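Local coordinates for protein beta-1,3-glucanosyltransferase (Rhizomucor miehei CAU432, PDB 4WTP) that is a glycoside hydrolase family 17 protein, a carbohydrate-active enzyme built on an eight-stranded (beta/alpha) barrel, at residues P142-K153 / P173-D181; L183-E192 / T202-V210. One frame throughout, in Å; residues are numbered along the deposited sequence. Where two conformers were deposited one is given.

Contact 1: P142-K153 / P173-D181; sequences PQSLANYIKQVK and PEVVVKELD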
loop_
_atom_site.group_PDB
_atom_site.type_symbol
_atom_site.label_atom_id
_atom_site.label_comp_id
_atom_site.label_asym_id
_atom_site.label_seq_id
_atom_site.Cartn_x
_atom_site.Cartn_y
_atom_site.Cartn_z
ATOM N N PRO A 142 -2.168 9.580 19.403
ATOM C CA PRO A 142 -2.330 8.122 19.461
ATOM C C PRO A 142 -3.650 7.618 20.033
ATOM O O PRO A 142 -4.253 6.724 19.451
ATOM C CB PRO A 142 -1.128 7.675 20.306
ATOM C CG PRO A 142 -0.104 8.687 19.970
ATOM C CD PRO A 142 -0.847 9.982 19.931
ATOM N N GLN A 143 -4.106 8.164 21.160
ATOM C CA GLN A 143 -5.345 7.648 21.742
ATOM C C GLN A 143 -6.555 7.877 20.820
ATOM O O GLN A 143 -7.414 7.006 20.703
ATOM C CB GLN A 143 -5.624 8.232 23.140
ATOM C CG GLN A 143 -6.844 7.650 23.858
ATOM C CD GLN A 143 -6.595 6.237 24.316
ATOM O OE1 GLN A 143 -5.596 5.976 24.973
ATOM N NE2 GLN A 143 -7.489 5.318 23.967
ATOM N N SER A 144 -6.625 9.055 20.212
ATOM C CA SER A 144 -7.717 9.354 19.257
ATOM C C SER A 144 -7.711 8.426 18.044
ATOM O O SER A 144 -8.755 7.956 17.611
ATOM C CB SER A 144 -7.661 10.814 18.817
ATOM O OG SER A 144 -7.855 11.689 19.931
ATOM N N LEU A 145 -6.527 8.123 17.522
ATOM C CA LEU A 145 -6.438 7.158 16.455
ATOM C C LEU A 145 -6.871 5.769 16.917
ATOM O O LEU A 145 -7.657 5.096 16.244
ATOM C CB LEU A 145 -5.026 7.138 15.865
ATOM C CG LEU A 145 -4.856 6.120 14.741
ATOM C CD1 LEU A 145 -5.785 6.418 13.566
ATOM C CD2 LEU A 145 -3.403 6.153 14.295
ATOM N N ALA A 146 -6.408 5.378 18.101
ATOM C CA ALA A 146 -6.798 4.083 18.654
ATOM C C ALA A 146 -8.317 3.960 18.819
ATOM O O ALA A 146 -8.930 2.943 18.436
ATOM C CB ALA A 146 -6.117 3.844 19.987
ATOM N N ASN A 147 -8.937 5.010 19.370
ATOM C CA ASN A 147 -10.394 5.028 19.505
ATOM C C ASN A 147 -11.121 4.914 18.159
ATOM O O ASN A 147 -12.142 4.211 18.045
ATOM C CB ASN A 147 -10.806 6.299 20.231
ATOM C CG ASN A 147 -10.360 6.297 21.686
ATOM O OD1 ASN A 147 -9.964 5.256 22.231
ATOM N ND2 ASN A 147 -10.396 7.462 22.312
ATOM N N TYR A 148 -10.607 5.599 17.137
ATOM C CA TYR A 148 -11.223 5.563 15.830
ATOM C C TYR A 148 -11.100 4.142 15.243
ATOM O O TYR A 148 -12.074 3.602 14.680
ATOM C CB TYR A 148 -10.529 6.577 14.927
ATOM C CG TYR A 148 -11.118 6.708 13.552
ATOM C CD1 TYR A 148 -12.321 7.362 13.355
ATOM C CD2 TYR A 148 -10.468 6.183 12.443
ATOM C CE1 TYR A 148 -12.853 7.521 12.081
ATOM C CE2 TYR A 148 -11.004 6.309 11.175
ATOM C CZ TYR A 148 -12.186 6.992 10.998
ATOM O OH TYR A 148 -12.682 7.119 9.734
ATOM N N ILE A 149 -9.924 3.533 15.394
ATOM C CA ILE A 149 -9.726 2.160 14.933
ATOM C C ILE A 149 -10.712 1.212 15.598
ATOM O O ILE A 149 -11.308 0.342 14.942
ATOM C CB ILE A 149 -8.263 1.686 15.154
ATOM C CG1 ILE A 149 -7.318 2.535 14.305
ATOM C CG2 ILE A 149 -8.141 0.181 14.880
ATOM C CD1 ILE A 149 -5.857 2.461 14.718
ATOM N N LYS A 150 -10.873 1.364 16.909
ATOM C CA LYS A 150 -11.817 0.536 17.654
ATOM C C LYS A 150 -13.228 0.643 17.037
ATOM O O LYS A 150 -13.920 -0.372 16.847
ATOM C CB LYS A 150 -11.819 0.977 19.127
ATOM C CG LYS A 150 -12.783 0.238 20.046
ATOM C CD LYS A 150 -12.420 0.478 21.508
ATOM C CE LYS A 150 -11.733 1.826 21.746
ATOM N NZ LYS A 150 -12.669 2.947 22.037
ATOM N N GLN A 151 -13.662 1.872 16.739
ATOM C CA GLN A 151 -14.973 2.120 16.111
ATOM C C GLN A 151 -15.077 1.508 14.709
ATOM O O GLN A 151 -16.091 0.923 14.343
ATOM C CB GLN A 151 -15.274 3.618 16.070
ATOM C CG GLN A 151 -15.507 4.211 17.453
ATOM C CD GLN A 151 -15.293 5.715 17.519
ATOM O OE1 GLN A 151 -14.913 6.357 16.533
ATOM N NE2 GLN A 151 -15.539 6.291 18.693
ATOM N N VAL A 152 -14.016 1.605 13.911
ATOM C CA VAL A 152 -13.998 0.992 12.595
ATOM C C VAL A 152 -14.068 -0.538 12.668
ATOM O O VAL A 152 -14.826 -1.183 11.913
ATOM C CB VAL A 152 -12.776 1.469 11.774
ATOM C CG1 VAL A 152 -12.661 0.681 10.488
ATOM C CG2 VAL A 152 -12.890 2.967 11.498
ATOM N N LYS A 153 -13.292 -1.117 13.581
ATOM C CA LYS A 153 -13.302 -2.558 13.786
ATOM C C LYS A 153 -14.706 -3.089 14.098
ATOM O O LYS A 153 -15.106 -4.134 13.586
ATOM C CB LYS A 153 -12.289 -2.999 14.861
ATOM C CG LYS A 153 -12.243 -4.510 15.003
ATOM C CD LYS A 153 -11.007 -5.032 15.716
ATOM C CE LYS A 153 -11.106 -6.545 15.834
ATOM N NZ LYS A 153 -10.084 -7.117 16.750
ATOM N N PRO A 173 2.740 3.200 18.398
ATOM C CA PRO A 173 2.636 3.244 19.864
ATOM C C PRO A 173 1.664 2.175 20.351
ATOM O O PRO A 173 0.715 1.796 19.644
ATOM C CB PRO A 173 2.078 4.636 20.122
ATOM C CG PRO A 173 1.287 4.936 18.876
ATOM C CD PRO A 173 2.114 4.373 17.761
ATOM N N GLU A 174 1.875 1.755 21.592
ATOM C CA GLU A 174 1.169 0.649 22.166
ATOM C C GLU A 174 -0.342 0.834 22.146
ATOM O O GLU A 174 -1.068 -0.115 21.885
ATOM C CB GLU A 174 1.678 0.417 23.599
ATOM C CG GLU A 174 1.134 -0.836 24.225
ATOM C CD GLU A 174 1.688 -1.093 25.616
ATOM O OE1 GLU A 174 2.417 -0.243 26.177
ATOM O OE2 GLU A 174 1.354 -2.164 26.152
ATOM N N VAL A 175 -0.820 2.044 22.440
ATOM C CA VAL A 175 -2.265 2.259 22.521
ATOM C C VAL A 175 -2.943 2.008 21.181
ATOM O O VAL A 175 -4.089 1.562 21.133
ATOM C CB VAL A 175 -2.640 3.650 23.056
ATOM C CG1 VAL A 175 -2.333 3.736 24.542
ATOM C CG2 VAL A 175 -1.958 4.771 22.276
ATOM N N VAL A 176 -2.238 2.305 20.086
ATOM C CA VAL A 176 -2.745 2.017 18.742
ATOM C C VAL A 176 -2.661 0.525 18.419
ATOM O O VAL A 176 -3.639 -0.093 17.983
ATOM C CB VAL A 176 -1.998 2.854 17.674
ATOM C CG1 VAL A 176 -2.351 2.400 16.264
ATOM C CG2 VAL A 176 -2.330 4.338 17.836
ATOM N N VAL A 177 -1.492 -0.049 18.678
ATOM C CA VAL A 177 -1.258 -1.442 18.284
ATOM C C VAL A 177 -2.235 -2.394 19.009
ATOM O O VAL A 177 -2.721 -3.358 18.423
ATOM C CB VAL A 177 0.203 -1.841 18.538
ATOM C CG1 VAL A 177 0.408 -3.315 18.237
ATOM C CG2 VAL A 177 1.139 -1.028 17.634
ATOM N N LYS A 178 -2.587 -2.041 20.253
ATOM C CA LYS A 178 -3.599 -2.836 20.978
ATOM C C LYS A 178 -4.936 -2.992 20.233
ATOM O O LYS A 178 -5.627 -4.003 20.400
ATOM C CB LYS A 178 -3.842 -2.217 22.361
ATOM C CG LYS A 178 -2.717 -2.458 23.342
ATOM C CD LYS A 178 -3.045 -1.973 24.749
ATOM C CE LYS A 178 -1.935 -2.368 25.707
ATOM N NZ LYS A 178 -1.441 -3.745 25.420
ATOM N N GLU A 179 -5.302 -2.001 19.416
ATOM C CA GLU A 179 -6.588 -2.037 18.736
ATOM C C GLU A 179 -6.530 -2.751 17.386
ATOM O O GLU A 179 -7.578 -3.010 16.805
ATOM C CB GLU A 179 -7.155 -0.624 18.567
ATOM C CG GLU A 179 -7.371 0.141 19.876
ATOM C CD GLU A 179 -8.179 -0.643 20.911
ATOM O OE1 GLU A 179 -9.146 -1.324 20.520
ATOM O OE2 GLU A 179 -7.850 -0.590 22.120
ATOM N N LEU A 180 -5.316 -3.022 16.884
ATOM C CA LEU A 180 -5.139 -3.533 15.535
ATOM C C LEU A 180 -5.285 -5.040 15.488
ATOM O O LEU A 180 -5.015 -5.750 16.472
ATOM C CB LEU A 180 -3.728 -3.188 15.055
ATOM C CG LEU A 180 -3.314 -1.736 15.030
ATOM C CD1 LEU A 180 -1.904 -1.605 14.450
ATOM C CD2 LEU A 180 -4.295 -0.922 14.189
ATOM N N ASP A 181 -5.643 -5.558 14.321
ATOM C CA ASP A 181 -5.461 -6.975 14.049
ATOM C C ASP A 181 -4.046 -7.267 13.521
ATOM O O ASP A 181 -3.452 -8.287 13.872
ATOM C CB ASP A 181 -6.514 -7.468 13.060
ATOM C CG ASP A 181 -7.920 -7.404 13.623
ATOM O OD1 ASP A 181 -8.114 -7.895 14.751
ATOM O OD2 ASP A 181 -8.810 -6.855 12.963
#

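Contact 2: L183-E192 / T202-V210; sequences LMMNAFPYWE and TLMSHYDQV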
loop_
_atom_site.group_PDB
_atom_site.type_symbol
_atom_site.label_atom_id
_atom_site.label_comp_id
_atom_site.label_asym_id
_atom_site.label_seq_id
_atom_site.Cartn_x
_atom_site.Cartn_y
_atom_site.Cartn_z
ATOM N N LEU A 183 -0.274 -5.005 11.758
ATOM C CA LEU A 183 0.408 -3.746 11.484
ATOM C C LEU A 183 0.865 -3.738 10.043
ATOM O O LEU A 183 1.203 -4.796 9.496
ATOM C CB LEU A 183 1.636 -3.629 12.375
ATOM C CG LEU A 183 1.488 -3.481 13.893
ATOM C CD1 LEU A 183 0.965 -4.748 14.539
ATOM C CD2 LEU A 183 2.795 -3.056 14.519
ATOM N N MET A 184 0.919 -2.553 9.433
ATOM C CA MET A 184 1.517 -2.457 8.101
ATOM C C MET A 184 2.525 -1.317 8.059
ATOM O O MET A 184 2.223 -0.165 8.400
ATOM C CB MET A 184 0.468 -2.227 7.014
ATOM C CG MET A 184 -0.646 -3.261 6.955
ATOM S SD MET A 184 -1.626 -3.271 5.363
ATOM C CE MET A 184 -0.552 -4.342 4.358
ATOM N N MET A 185 3.724 -1.634 7.637
ATOM C CA MET A 185 4.802 -0.658 7.529
ATOM C C MET A 185 4.928 0.007 6.169
ATOM O O MET A 185 4.929 -0.630 5.166
ATOM C CB MET A 185 6.114 -1.370 7.819
ATOM C CG MET A 185 7.346 -0.440 7.880
ATOM S SD MET A 185 9.010 -1.250 8.209
ATOM C CE MET A 185 9.323 -2.173 6.640
ATOM N N ASN A 186 5.088 1.322 6.202
ATOM C CA ASN A 186 5.513 2.054 4.991
ATOM C C ASN A 186 6.962 2.395 5.221
ATOM O O ASN A 186 7.294 3.001 6.257
ATOM C CB ASN A 186 4.782 3.388 4.863
ATOM C CG ASN A 186 3.284 3.266 4.678
ATOM O OD1 ASN A 186 2.751 2.253 4.262
ATOM N ND2 ASN A 186 2.602 4.368 4.928
ATOM N N ALA A 187 7.841 2.053 4.289
ATOM C CA ALA A 187 9.255 2.412 4.452
ATOM C C ALA A 187 9.883 2.555 3.093
ATOM O O ALA A 187 9.758 1.652 2.253
ATOM C CB ALA A 187 9.993 1.344 5.262
ATOM N N PHE A 188 10.628 3.635 2.893
ATOM C CA PHE A 188 11.361 3.860 1.662
ATOM C C PHE A 188 12.795 4.241 1.956
ATOM O O PHE A 188 13.096 5.435 2.155
ATOM C CB PHE A 188 10.729 4.999 0.870
ATOM C CG PHE A 188 9.367 4.668 0.305
ATOM C CD1 PHE A 188 8.219 4.829 1.101
ATOM C CD2 PHE A 188 9.225 4.233 -1.027
ATOM C CE1 PHE A 188 6.960 4.534 0.593
ATOM C CE2 PHE A 188 7.955 3.954 -1.544
ATOM C CZ PHE A 188 6.837 4.098 -0.727
ATOM N N PRO A 189 13.708 3.257 1.924
ATOM C CA PRO A 189 15.121 3.572 2.041
ATOM C C PRO A 189 15.603 4.680 1.077
ATOM O O PRO A 189 16.530 5.434 1.420
ATOM C CB PRO A 189 15.781 2.224 1.779
ATOM C CG PRO A 189 14.810 1.244 2.405
ATOM C CD PRO A 189 13.456 1.805 2.055
ATOM N N TYR A 190 15.017 4.772 -0.110
ATOM C CA TYR A 190 15.341 5.828 -1.032
ATOM C C TYR A 190 15.269 7.206 -0.381
ATOM O O TYR A 190 16.140 8.068 -0.562
ATOM C CB TYR A 190 14.373 5.789 -2.236
ATOM C CG TYR A 190 14.709 6.871 -3.210
ATOM C CD1 TYR A 190 15.671 6.637 -4.211
ATOM C CD2 TYR A 190 14.124 8.134 -3.159
ATOM C CE1 TYR A 190 16.040 7.643 -5.091
ATOM C CE2 TYR A 190 14.490 9.130 -4.041
ATOM C CZ TYR A 190 15.451 8.888 -5.013
ATOM O OH TYR A 190 15.818 9.884 -5.884
ATOM N N TRP A 191 14.198 7.439 0.364
ATOM C CA TRP A 191 14.020 8.738 1.005
ATOM C C TRP A 191 14.883 8.934 2.256
ATOM O O TRP A 191 14.899 10.030 2.842
ATOM C CB TRP A 191 12.533 8.938 1.350
ATOM C CG TRP A 191 11.637 9.059 0.160
ATOM C CD1 TRP A 191 10.541 8.275 -0.161
ATOM C CD2 TRP A 191 11.727 10.050 -0.886
ATOM N NE1 TRP A 191 9.957 8.708 -1.324
ATOM C CE2 TRP A 191 10.625 9.790 -1.800
ATOM C CE3 TRP A 191 12.566 11.110 -1.131
ATOM C CZ2 TRP A 191 10.411 10.568 -2.914
ATOM C CZ3 TRP A 191 12.355 11.887 -2.265
ATOM C CH2 TRP A 191 11.294 11.626 -3.136
ATOM N N GLU A 192 15.620 7.897 2.630
ATOM C CA GLU A 192 16.574 7.923 3.724
ATOM C C GLU A 192 18.000 8.064 3.170
ATOM O O GLU A 192 18.971 8.099 3.929
ATOM C CB GLU A 192 16.447 6.663 4.582
ATOM C CG GLU A 192 15.028 6.377 5.091
ATOM C CD GLU A 192 14.866 4.912 5.525
ATOM O OE1 GLU A 192 15.776 4.403 6.216
ATOM O OE2 GLU A 192 13.848 4.233 5.183
ATOM N N THR A 202 18.135 -2.573 4.645
ATOM C CA THR A 202 17.627 -1.526 5.550
ATOM C C THR A 202 16.118 -1.691 5.711
ATOM O O THR A 202 15.601 -1.504 6.810
ATOM C CB THR A 202 17.919 -0.133 4.970
ATOM O OG1 THR A 202 19.332 0.064 4.941
ATOM C CG2 THR A 202 17.288 0.996 5.788
ATOM N N LEU A 203 15.393 -2.014 4.629
ATOM C CA LEU A 203 13.957 -2.251 4.719
ATOM C C LEU A 203 13.694 -3.336 5.768
ATOM O O LEU A 203 12.807 -3.210 6.588
ATOM C CB LEU A 203 13.430 -2.719 3.363
ATOM C CG LEU A 203 11.940 -3.072 3.373
ATOM C CD1 LEU A 203 11.126 -1.788 3.447
ATOM C CD2 LEU A 203 11.561 -3.830 2.117
ATOM N N MET A 204 14.480 -4.405 5.745
ATOM C CA MET A 204 14.284 -5.504 6.676
ATOM C C MET A 204 14.599 -5.117 8.123
ATOM O O MET A 204 13.911 -5.563 9.055
ATOM C CB MET A 204 15.091 -6.736 6.235
ATOM C CG MET A 204 14.495 -7.498 5.050
ATOM S SD MET A 204 12.857 -8.212 5.345
ATOM C CE MET A 204 12.880 -8.475 7.112
ATOM N N SER A 205 15.626 -4.301 8.312
ATOM C CA SER A 205 15.932 -3.778 9.645
ATOM C C SER A 205 14.769 -2.961 10.194
ATOM O O SER A 205 14.400 -3.072 11.371
ATOM C CB SER A 205 17.206 -2.949 9.622
ATOM O OG SER A 205 18.317 -3.810 9.572
ATOM N N HIS A 206 14.173 -2.136 9.344
ATOM C CA HIS A 206 13.019 -1.334 9.749
ATOM C C HIS A 206 11.835 -2.239 10.051
ATOM O O HIS A 206 11.136 -2.020 11.062
ATOM C CB HIS A 206 12.662 -0.308 8.679
ATOM C CG HIS A 206 13.682 0.768 8.498
ATOM N ND1 HIS A 206 14.686 0.984 9.372
ATOM C CD2 HIS A 206 13.802 1.728 7.515
ATOM C CE1 HIS A 206 15.421 2.037 8.949
ATOM N NE2 HIS A 206 14.886 2.481 7.807
ATOM N N TYR A 207 11.653 -3.300 9.250
ATOM C CA TYR A 207 10.613 -4.273 9.529
ATOM C C TYR A 207 10.778 -4.856 10.927
ATOM O O TYR A 207 9.812 -4.979 11.655
ATOM C CB TYR A 207 10.648 -5.375 8.464
ATOM C CG TYR A 207 9.677 -6.492 8.699
ATOM C CD1 TYR A 207 8.353 -6.360 8.285
ATOM C CD2 TYR A 207 10.063 -7.662 9.376
ATOM C CE1 TYR A 207 7.437 -7.354 8.512
ATOM C CE2 TYR A 207 9.130 -8.667 9.618
ATOM C CZ TYR A 207 7.817 -8.511 9.163
ATOM O OH TYR A 207 6.852 -9.482 9.398
ATOM N N ASP A 208 12.011 -5.176 11.298
ATOM C CA ASP A 208 12.235 -5.782 12.615
ATOM C C ASP A 208 11.894 -4.814 13.738
ATOM O O ASP A 208 11.457 -5.250 14.802
ATOM C CB ASP A 208 13.675 -6.273 12.743
ATOM C CG ASP A 208 13.942 -7.515 11.916
ATOM O OD1 ASP A 208 12.963 -8.200 11.531
ATOM O OD2 ASP A 208 15.128 -7.813 11.696
ATOM N N GLN A 209 12.079 -3.515 13.518
ATOM C CA GLN A 209 11.651 -2.520 14.514
ATOM C C GLN A 209 10.131 -2.513 14.677
ATOM O O GLN A 209 9.612 -2.337 15.776
ATOM C CB GLN A 209 12.141 -1.115 14.152
ATOM C CG GLN A 209 13.655 -0.998 14.169
ATOM C CD GLN A 209 14.217 -0.994 15.580
ATOM O OE1 GLN A 209 13.538 -0.594 16.533
ATOM N NE2 GLN A 209 15.459 -1.443 15.725
ATOM N N VAL A 210 9.399 -2.714 13.586
ATOM C CA VAL A 210 7.953 -2.789 13.682
ATOM C C VAL A 210 7.550 -4.073 14.402
ATOM O O VAL A 210 6.624 -4.067 15.227
ATOM C CB VAL A 210 7.257 -2.657 12.321
ATOM C CG1 VAL A 210 5.735 -2.737 12.480
ATOM C CG2 VAL A 210 7.626 -1.339 11.685
#

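Contact 1: P142-K153 / P173-D181
On the outside of the (beta/alpha) barrel, the short helix 174-177 and the turn after it lean on helix 142-156, with Val176 as a knob in the hole formed by Pro142, Leu145, Ala146 and Ile149. Its two methyls split the work: CG1 meets Ile149 CD1 at 3.8 Å, while CG2 turns to Pro142 and Leu145. The backbones come close here because Ala146 brings only a methyl, whose CB lies 3.3 Å from Val175 O. At the first turn of the helix Pro142 CB touches both Val175 CG2 (3.6 Å) and Pro173 CG (3.9 Å). Glu179, folded back at chi2 (-52°), lays its CG against Ala146 O at 3.5 Å, and its side chain lies alongside that of Lys150, with OE1 near Lys150 CB and CD. Lys153 extends to a salt bridge, its NZ 2.9 Å from Asp181 OD1 on the syn side, somewhat out of the carboxylate plane; the other oxygen, OD2, takes the backbone N-H of Val163. On the barrel side lie the strands: Ile149 rests on Val130 of strand 125-132 and Val163 of strand 163-167, and Val176 and Leu180 both touch Thr165 of the latter strand.

Contact 2: L183-E192 / T202-V210
Met185 sends its chain straight out from strand 183-186 toward helix 202-210, with chi1 at -174° and chi2 continuing the extended line, and bends only at chi3 so that the methyl turns toward Leu203. Its sulfur thereby comes to rest against the helix backbone, SD standing 3.5 Å from Tyr207 N, while CE lies 3.7 Å from Leu203 CD1 and also meets Tyr207 CB. Val210 CG2 closes in on the sulfur at 3.7 Å, its chain crossing that of Met185 obliquely. Nearer the beginning of the strand, Leu183 and Val210 slide past each other in opposite directions, and Leu183 CD2 touches Val210 CG1 at 3.6 Å. Beyond the strand's end Ala187 CB packs on Leu203 CD1 at 3.8 Å, and Pro189 brings its CG against the first turns of the segment.

Strand and helix run roughly antiparallel, with 147° between their N-to-C directions, as the first two elements of the beta-alpha-beta unit completed by strand 219-223. Tyr207 OH bonds to Val219 O of that strand, and Leu203 also touches Tyr246 and Val250 of helix 240-256.

The polar end is one short bond. His206 NE2 donates to Glu192 OE1 at 2.6 Å, almost straight at 174°; the oxygen lies nearly in the ring plane, and the approach is on the syn side but tilted out of the carboxylate plane. Thr202 O sits over one face of the imidazole, toward the rim, and Tyr169 stacks on the ring. The nearby carboxylate would be expected to stabilise a positively charged imidazole, though a neutral ring with its proton on NE2 would make the same bond; either way it ties the loop after the strand to the helix beside an otherwise apolar interface.

Contact 1 lies toward the outside of the barrel and is only partly buried, whereas contact 2 is buried and nearer the centre of the chain. They follow each other in sequence and touch where Val177 CG1 meets Leu183 CD1 at 4.0 Å. No helix or strand is shared, but both border strand 163-167, touched by Val176 and Leu180 in contact 1 and hydrogen-bonded to the backbone of Met184 in contact 2. Contact 1 joins a helix to a short helix and turn; contact 2 sets a barrel strand and its following loop against the next helix. Each pairs apolar packing with one polar link at an end: a lysine-aspartate salt bridge in contact 1, a histidine-carboxylate bond in contact 2.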